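Local coordinates for protein tRNA modification GTPase MnmE (Chlorobium tepidum, PDB 3GEE) that hydrolyses GTP and, as a dimer that can join MnmG, probably takes part in adding a carboxymethylaminomethyl group to the wobble uridine of certain tRNAs, at residues D45-K50 and G68-G73; G39-A44 and K56-A61. All blocks are in the same frame, centred on the assembly; numbering follows the deposited sequence.

In the fold
From the N terminus, helix 40-47 comes first and supplies one side of contact 2; the end of the helix and edge strand 48-50 then give one side of contact 1. Beyond a connection, 56-61 returns to the helix and closes contact 2, and strand 64-71 then returns to the edge strand and closes contact 1. The segments alternate, so the two closures cross rather than nest. Asp45 binds them together: its OD1 and OD2 accept hydrogen bonds from the backbone N of Leu57 and Ala58. Packing of Phe48 on Leu57 is a second link, so that helix, connection and sheet edge are joined at both residues.

Contact 1 (D45-K50 and G68-G73); sequences DRVFRK and GRLYDG
The guanidinium of Arg49 lies flat on one face of the Tyr71 ring, the two planes only 3° apart, in a stacked cation-pi pair. Arg49 CZ stands 4.1 Å from the centroid of the Tyr71 ring, and Arg49 NH1 sits over the middle of the ring, while Tyr71 CG lies over the centre of the guanidinium. Arg49 gets there with CG beside the backbone N (chi1 -69°) and a chain extended to NE, running across the tyrosine at about a right angle. A salt bridge from NH2 to Glu74 gives the same group a second, polar partner. A leucine in place of Tyr71 would probably cost the guanidinium its flat aromatic partner and let it turn about its chain, held mainly by Glu74. Lys166 of the second subunit packs on Tyr71 and Arg69.

The Phe48 ring meets Leu70 CD2 at its edge, and Phe48 CZ lies 3.3 Å from Gly68 N, obliquely to the ring. Val47 CG2 touches Leu70 CD2 at 3.9 Å. Helix 105-117 covers Val47 and Leu70, and Phe99 meets both Phe48 and Leu70.

Between the two faces the backbones pair. Arg49 and Arg69 form the hydrogen-bonded pair, Arg49 N to Arg69 O and Arg69 N to Arg49 O each at 3.0 Å; the first lies in the carbonyl plane, whereas the second donor is tilted from it. Phe48 with Leu70 and Lys50 with Gly68 are non-hydrogen-bonded pairs, and a weak bond from Tyr71 N to Val47 O lies just beyond the strand pairing. This is the outermost strand of the mixed sheet within this chain, paired antiparallel with strand 64-71 in the folate-binding N-terminal domain, apolar on the Phe48 and Leu70 face and arginine-bearing on the other.

Contact 2 (G39-A44 and K56-A61); sequences GVLDLA and KLAEAA
Leu41, on helix 40-47, packs against Leu57 and Ala58 in the connection between strands 48-50 and 64-71, a helix-on-loop contact within the mixed alpha/beta fold of the N-terminal domain. Its two methyls go to different partners. The CB atom starts toward the connection, and Leu41 CB faces Leu57 CB at 4.5 Å. From CG the two methyls part. CD1 lies against the backbone and methyl of Ala58, Leu41 CD1 to Ala58 CA being 3.6 Å, with Ala58 CB only slightly farther. CD2 instead approaches the carbonyl of Leu57: Leu57 O accepts a bond from Ala60 N, and Leu41 CD2 comes 4.1 Å from that same oxygen. Val84 of strand 76-85 also touches Leu41, together with Arg86, which itself hydrogen-bonds the carbonyls of Ala58 and Ala60.

Asp42 leaves the helix in the other direction, yet its carboxylate bends back: with CG beside the backbone N (chi1 -75°), Asp42 OD2 skirts the methyl of Ala58, 4.0 Å from Ala58 CB. One helical turn on from Leu41, Ala44 makes the deeper meeting, near Val97 and Phe99 of strand 96-102. There Ala44 CB rests 3.7 Å from Leu57 CD2.

Contact 1 (D45-K50 and G68-G73)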
ATOM      1  N   ASP A  45      14.175 -20.683  -7.792  1.00105.71           N
ATOM      2  CA  ASP A  45      15.024 -21.641  -7.098  1.00105.66           C
ATOM      3  C   ASP A  45      16.463 -21.181  -6.916  1.00105.75           C
ATOM      4  O   ASP A  45      17.146 -21.638  -6.000  1.00105.74           O
ATOM      5  CB  ASP A  45      14.983 -22.994  -7.808  1.00105.57           C
ATOM      6  CG  ASP A  45      13.896 -23.905  -7.268  1.00105.45           C
ATOM      7  OD1 ASP A  45      13.577 -23.820  -6.059  1.00105.36           O
ATOM      8  OD2 ASP A  45      13.370 -24.719  -8.052  1.00105.14           O
ATOM      9  N   ARG A  46      16.924 -20.279  -7.779  1.00106.01           N
ATOM     10  CA  ARG A  46      18.282 -19.753  -7.662  1.00106.43           C
ATOM     11  C   ARG A  46      18.429 -18.911  -6.399  1.00106.33           C
ATOM     12  O   ARG A  46      19.513 -18.833  -5.825  1.00106.38           O
ATOM     13  CB  ARG A  46      18.676 -18.914  -8.882  1.00106.64           C
ATOM     14  CG  ARG A  46      18.624 -19.635 -10.219  1.00108.15           C
ATOM     15  CD  ARG A  46      19.754 -19.161 -11.119  1.00111.17           C
ATOM     16  NE  ARG A  46      19.304 -18.823 -12.471  1.00113.23           N
ATOM     17  CZ  ARG A  46      19.096 -17.581 -12.909  1.00114.30           C
ATOM     18  NH1 ARG A  46      19.296 -16.532 -12.111  1.00114.35           N
ATOM     19  NH2 ARG A  46      18.690 -17.381 -14.158  1.00114.53           N
ATOM     20  N   VAL A  47      17.329 -18.297  -5.966  1.00106.25           N
ATOM     21  CA  VAL A  47      17.356 -17.367  -4.838  1.00106.03           C
ATOM     22  C   VAL A  47      16.564 -17.830  -3.606  1.00106.10           C
ATOM     23  O   VAL A  47      16.892 -17.444  -2.482  1.00106.13           O
ATOM     24  CB  VAL A  47      16.920 -15.940  -5.262  1.00106.01           C
ATOM     25  CG1 VAL A  47      17.906 -15.357  -6.262  1.00105.68           C
ATOM     26  CG2 VAL A  47      15.513 -15.943  -5.836  1.00105.75           C
ATOM     27  N   PHE A  48      15.530 -18.645  -3.813  1.00106.01           N
ATOM     28  CA  PHE A  48      14.741 -19.180  -2.702  1.00106.06           C
ATOM     29  C   PHE A  48      15.423 -20.396  -2.074  1.00106.26           C
ATOM     30  O   PHE A  48      15.971 -21.235  -2.780  1.00106.47           O
ATOM     31  CB  PHE A  48      13.327 -19.537  -3.167  1.00105.86           C
ATOM     32  CG  PHE A  48      12.420 -20.002  -2.059  1.00105.81           C
ATOM     33  CD1 PHE A  48      11.719 -19.082  -1.282  1.00105.81           C
ATOM     34  CD2 PHE A  48      12.263 -21.361  -1.792  1.00105.12           C
ATOM     35  CE1 PHE A  48      10.883 -19.512  -0.255  1.00105.75           C
ATOM     36  CE2 PHE A  48      11.432 -21.797  -0.769  1.00104.80           C
ATOM     37  CZ  PHE A  48      10.740 -20.876   0.001  1.00105.36           C
ATOM     38  N   ARG A  49      15.391 -20.479  -0.747  1.00106.60           N
ATOM     39  CA  ARG A  49      15.952 -21.613  -0.015  1.00107.13           C
ATOM     40  C   ARG A  49      14.979 -22.044   1.071  1.00107.51           C
ATOM     41  O   ARG A  49      14.775 -21.314   2.037  1.00107.50           O
ATOM     42  CB  ARG A  49      17.286 -21.250   0.642  1.00107.13           C
ATOM     43  CG  ARG A  49      18.455 -21.019  -0.300  1.00107.64           C
ATOM     44  CD  ARG A  49      19.740 -20.888   0.505  1.00108.19           C
ATOM     45  NE  ARG A  49      20.804 -20.196  -0.219  1.00108.32           N
ATOM     46  CZ  ARG A  49      21.950 -19.801   0.332  1.00108.37           C
ATOM     47  NH1 ARG A  49      22.190 -20.026   1.619  1.00108.08           N
ATOM     48  NH2 ARG A  49      22.861 -19.175  -0.404  1.00108.37           N
ATOM     49  N   LYS A  50      14.388 -23.226   0.909  1.00108.13           N
ATOM     50  CA  LYS A  50      13.410 -23.758   1.863  1.00108.64           C
ATOM     51  C   LYS A  50      14.064 -23.940   3.228  1.00108.97           C
ATOM     52  O   LYS A  50      15.166 -24.480   3.324  1.00108.90           O
ATOM     53  CB  LYS A  50      12.839 -25.079   1.342  1.00108.70           C
ATOM     54  CG  LYS A  50      11.430 -25.405   1.816  1.00108.89           C
ATOM     55  CD  LYS A  50      10.600 -25.958   0.654  1.00109.41           C
ATOM     56  CE  LYS A  50       9.422 -26.813   1.114  1.00110.11           C
ATOM     57  NZ  LYS A  50       8.474 -26.088   2.012  1.00110.84           N
ATOM     58  N   GLY A  68      10.500 -20.072   3.237  1.00101.95           N
ATOM     59  CA  GLY A  68      11.957 -20.065   3.153  1.00102.33           C
ATOM     60  C   GLY A  68      12.569 -18.680   3.199  1.00102.51           C
ATOM     61  O   GLY A  68      11.932 -17.723   3.646  1.00102.80           O
ATOM     62  N   ARG A  69      13.808 -18.578   2.729  1.00102.54           N
ATOM     63  CA  ARG A  69      14.545 -17.320   2.740  1.00102.70           C
ATOM     64  C   ARG A  69      15.012 -16.941   1.344  1.00102.91           C
ATOM     65  O   ARG A  69      15.334 -17.812   0.535  1.00103.23           O
ATOM     66  CB  ARG A  69      15.748 -17.417   3.671  1.00102.53           C
ATOM     67  CG  ARG A  69      15.378 -17.428   5.130  1.00102.83           C
ATOM     68  CD  ARG A  69      16.585 -17.659   6.015  1.00103.30           C
ATOM     69  NE  ARG A  69      16.226 -17.506   7.422  1.00104.03           N
ATOM     70  CZ  ARG A  69      17.078 -17.610   8.436  1.00104.86           C
ATOM     71  NH1 ARG A  69      18.362 -17.873   8.216  1.00105.15           N
ATOM     72  NH2 ARG A  69      16.644 -17.449   9.679  1.00105.53           N
ATOM     73  N   LEU A  70      15.041 -15.641   1.061  1.00102.84           N
ATOM     74  CA  LEU A  70      15.623 -15.152  -0.182  1.00102.73           C
ATOM     75  C   LEU A  70      17.063 -14.739   0.074  1.00102.81           C
ATOM     76  O   LEU A  70      17.399 -14.289   1.168  1.00103.05           O
ATOM     77  CB  LEU A  70      14.803 -13.997  -0.745  1.00102.61           C
ATOM     78  CG  LEU A  70      13.415 -14.385  -1.258  1.00102.48           C
ATOM     79  CD1 LEU A  70      12.550 -13.157  -1.467  1.00102.21           C
ATOM     80  CD2 LEU A  70      13.528 -15.198  -2.541  1.00102.93           C
ATOM     81  N   TYR A  71      17.918 -14.911  -0.926  1.00102.87           N
ATOM     82  CA  TYR A  71      19.344 -14.679  -0.753  1.00102.98           C
ATOM     83  C   TYR A  71      19.959 -14.024  -1.970  1.00103.20           C
ATOM     84  O   TYR A  71      19.632 -14.370  -3.108  1.00103.21           O
ATOM     85  CB  TYR A  71      20.076 -15.996  -0.474  1.00102.95           C
ATOM     86  CG  TYR A  71      20.170 -16.361   0.987  1.00102.99           C
ATOM     87  CD1 TYR A  71      19.161 -17.092   1.611  1.00103.12           C
ATOM     88  CD2 TYR A  71      21.275 -15.983   1.747  1.00103.04           C
ATOM     89  CE1 TYR A  71      19.248 -17.430   2.957  1.00102.98           C
ATOM     90  CE2 TYR A  71      21.371 -16.318   3.095  1.00102.74           C
ATOM     91  CZ  TYR A  71      20.354 -17.041   3.692  1.00102.68           C
ATOM     92  OH  TYR A  71      20.434 -17.376   5.023  1.00102.73           O
ATOM     93  N   ASP A  72      20.852 -13.074  -1.720  1.00103.46           N
ATOM     94  CA  ASP A  72      21.693 -12.526  -2.769  1.00103.78           C
ATOM     95  C   ASP A  72      23.091 -13.091  -2.556  1.00103.85           C
ATOM     96  O   ASP A  72      24.039 -12.353  -2.302  1.00103.83           O
ATOM     97  CB  ASP A  72      21.686 -10.995  -2.740  1.00103.87           C
ATOM     98  CG  ASP A  72      22.099 -10.382  -4.071  1.00104.35           C
ATOM     99  OD1 ASP A  72      23.297 -10.457  -4.425  1.00105.15           O
ATOM    100  OD2 ASP A  72      21.228  -9.817  -4.766  1.00104.45           O
ATOM    101  N   GLY A  73      23.189 -14.416  -2.652  1.00104.04           N
ATOM    102  CA  GLY A  73      24.419 -15.147  -2.392  1.00104.22           C
ATOM    103  C   GLY A  73      24.939 -14.883  -0.994  1.00104.54           C
ATOM    104  O   GLY A  73      25.705 -13.938  -0.781  1.00104.75           O
TER

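Contact 2 (G39-A44 and K56-A61)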
ATOM      1  N   GLY A  39       9.773 -20.480 -17.195  1.00103.30           N
ATOM      2  CA  GLY A  39      10.842 -21.005 -16.341  1.00103.60           C
ATOM      3  C   GLY A  39      10.982 -20.256 -15.036  1.00103.83           C
ATOM      4  O   GLY A  39      12.040 -20.250 -14.406  1.00103.77           O
ATOM      5  N   VAL A  40       9.888 -19.634 -14.628  1.00104.11           N
ATOM      6  CA  VAL A  40       9.877 -18.763 -13.472  1.00104.48           C
ATOM      7  C   VAL A  40      10.282 -19.453 -12.159  1.00104.77           C
ATOM      8  O   VAL A  40      11.075 -18.910 -11.388  1.00104.84           O
ATOM      9  CB  VAL A  40       8.544 -17.975 -13.424  1.00104.39           C
ATOM     10  CG1 VAL A  40       7.827 -18.100 -12.100  1.00104.59           C
ATOM     11  CG2 VAL A  40       8.804 -16.532 -13.810  1.00104.74           C
ATOM     12  N   LEU A  41       9.777 -20.657 -11.910  1.00105.05           N
ATOM     13  CA  LEU A  41      10.116 -21.321 -10.651  1.00105.30           C
ATOM     14  C   LEU A  41      11.507 -21.970 -10.635  1.00105.29           C
ATOM     15  O   LEU A  41      12.030 -22.298  -9.569  1.00105.16           O
ATOM     16  CB  LEU A  41       9.004 -22.265 -10.167  1.00105.32           C
ATOM     17  CG  LEU A  41       8.150 -23.003 -11.187  1.00105.84           C
ATOM     18  CD1 LEU A  41       8.988 -24.079 -11.872  1.00108.34           C
ATOM     19  CD2 LEU A  41       6.918 -23.612 -10.543  1.00105.30           C
ATOM     20  N   ASP A  42      12.113 -22.125 -11.810  1.00105.44           N
ATOM     21  CA  ASP A  42      13.539 -22.445 -11.880  1.00105.78           C
ATOM     22  C   ASP A  42      14.366 -21.233 -11.480  1.00105.77           C
ATOM     23  O   ASP A  42      15.384 -21.370 -10.804  1.00105.84           O
ATOM     24  CB  ASP A  42      13.947 -22.911 -13.276  1.00105.94           C
ATOM     25  CG  ASP A  42      13.485 -24.321 -13.572  1.00106.77           C
ATOM     26  OD1 ASP A  42      14.331 -25.239 -13.562  1.00106.11           O
ATOM     27  OD2 ASP A  42      12.267 -24.512 -13.795  1.00109.10           O
ATOM     28  N   LEU A  43      13.916 -20.053 -11.904  1.00105.79           N
ATOM     29  CA  LEU A  43      14.547 -18.792 -11.534  1.00105.57           C
ATOM     30  C   LEU A  43      14.411 -18.578 -10.037  1.00105.53           C
ATOM     31  O   LEU A  43      15.387 -18.271  -9.355  1.00105.60           O
ATOM     32  CB  LEU A  43      13.911 -17.630 -12.303  1.00105.55           C
ATOM     33  CG  LEU A  43      14.537 -17.094 -13.600  1.00105.39           C
ATOM     34  CD1 LEU A  43      15.236 -18.149 -14.442  1.00105.40           C
ATOM     35  CD2 LEU A  43      13.481 -16.383 -14.416  1.00105.45           C
ATOM     36  N   ALA A  44      13.196 -18.772  -9.531  1.00105.47           N
ATOM     37  CA  ALA A  44      12.918 -18.647  -8.105  1.00105.51           C
ATOM     38  C   ALA A  44      13.889 -19.483  -7.294  1.00105.62           C
ATOM     39  O   ALA A  44      14.383 -19.042  -6.260  1.00105.86           O
ATOM     40  CB  ALA A  44      11.497 -19.067  -7.810  1.00105.42           C
ATOM     41  N   LYS A  56      12.592 -28.446  -3.571  1.00107.34           N
ATOM     42  CA  LYS A  56      12.719 -27.356  -4.539  1.00106.70           C
ATOM     43  C   LYS A  56      11.367 -26.889  -5.082  1.00106.37           C
ATOM     44  O   LYS A  56      10.428 -27.677  -5.210  1.00106.46           O
ATOM     45  CB  LYS A  56      13.661 -27.736  -5.683  1.00106.62           C
ATOM     46  CG  LYS A  56      15.130 -27.491  -5.370  1.00106.63           C
ATOM     47  CD  LYS A  56      16.044 -28.003  -6.475  1.00106.75           C
ATOM     48  CE  LYS A  56      17.465 -28.210  -5.952  1.00107.01           C
ATOM     49  NZ  LYS A  56      18.315 -29.025  -6.867  1.00106.20           N
ATOM     50  N   LEU A  57      11.284 -25.598  -5.384  1.00105.78           N
ATOM     51  CA  LEU A  57      10.072 -24.990  -5.926  1.00105.24           C
ATOM     52  C   LEU A  57       9.673 -25.581  -7.277  1.00104.79           C
ATOM     53  O   LEU A  57       8.497 -25.854  -7.515  1.00104.62           O
ATOM     54  CB  LEU A  57      10.246 -23.467  -6.039  1.00105.25           C
ATOM     55  CG  LEU A  57       9.609 -22.512  -5.021  1.00105.19           C
ATOM     56  CD1 LEU A  57       9.483 -23.093  -3.615  1.00105.29           C
ATOM     57  CD2 LEU A  57      10.390 -21.206  -4.987  1.00105.33           C
ATOM     58  N   ALA A  58      10.653 -25.778  -8.155  1.00104.26           N
ATOM     59  CA  ALA A  58      10.401 -26.357  -9.470  1.00103.94           C
ATOM     60  C   ALA A  58       9.853 -27.785  -9.381  1.00103.80           C
ATOM     61  O   ALA A  58       9.357 -28.324 -10.368  1.00103.77           O
ATOM     62  CB  ALA A  58      11.666 -26.318 -10.317  1.00103.96           C
ATOM     63  N   GLU A  59       9.934 -28.379  -8.192  1.00103.50           N
ATOM     64  CA  GLU A  59       9.450 -29.731  -7.945  1.00103.30           C
ATOM     65  C   GLU A  59       8.097 -29.745  -7.236  1.00102.83           C
ATOM     66  O   GLU A  59       7.592 -30.807  -6.881  1.00103.00           O
ATOM     67  CB  GLU A  59      10.455 -30.495  -7.084  1.00103.35           C
ATOM     68  CG  GLU A  59      11.831 -30.695  -7.705  1.00103.74           C
ATOM     69  CD  GLU A  59      12.810 -31.367  -6.744  1.00103.91           C
ATOM     70  OE1 GLU A  59      12.632 -31.249  -5.507  1.00104.35           O
ATOM     71  OE2 GLU A  59      13.762 -32.016  -7.230  1.00104.96           O
ATOM     72  N   ALA A  60       7.511 -28.573  -7.033  1.00102.47           N
ATOM     73  CA  ALA A  60       6.322 -28.442  -6.194  1.00101.88           C
ATOM     74  C   ALA A  60       5.028 -28.436  -6.993  1.00101.53           C
ATOM     75  O   ALA A  60       5.000 -28.014  -8.148  1.00101.32           O
ATOM     76  CB  ALA A  60       6.420 -27.192  -5.348  1.00101.97           C
ATOM     77  N   ALA A  61       3.957 -28.906  -6.360  1.00101.18           N
ATOM     78  CA  ALA A  61       2.633 -28.894  -6.967  1.00101.11           C
ATOM     79  C   ALA A  61       2.062 -27.478  -7.010  1.00101.22           C
ATOM     80  O   ALA A  61       2.445 -26.617  -6.222  1.00101.36           O
ATOM     81  CB  ALA A  61       1.707 -29.802  -6.193  1.00100.99           C
TER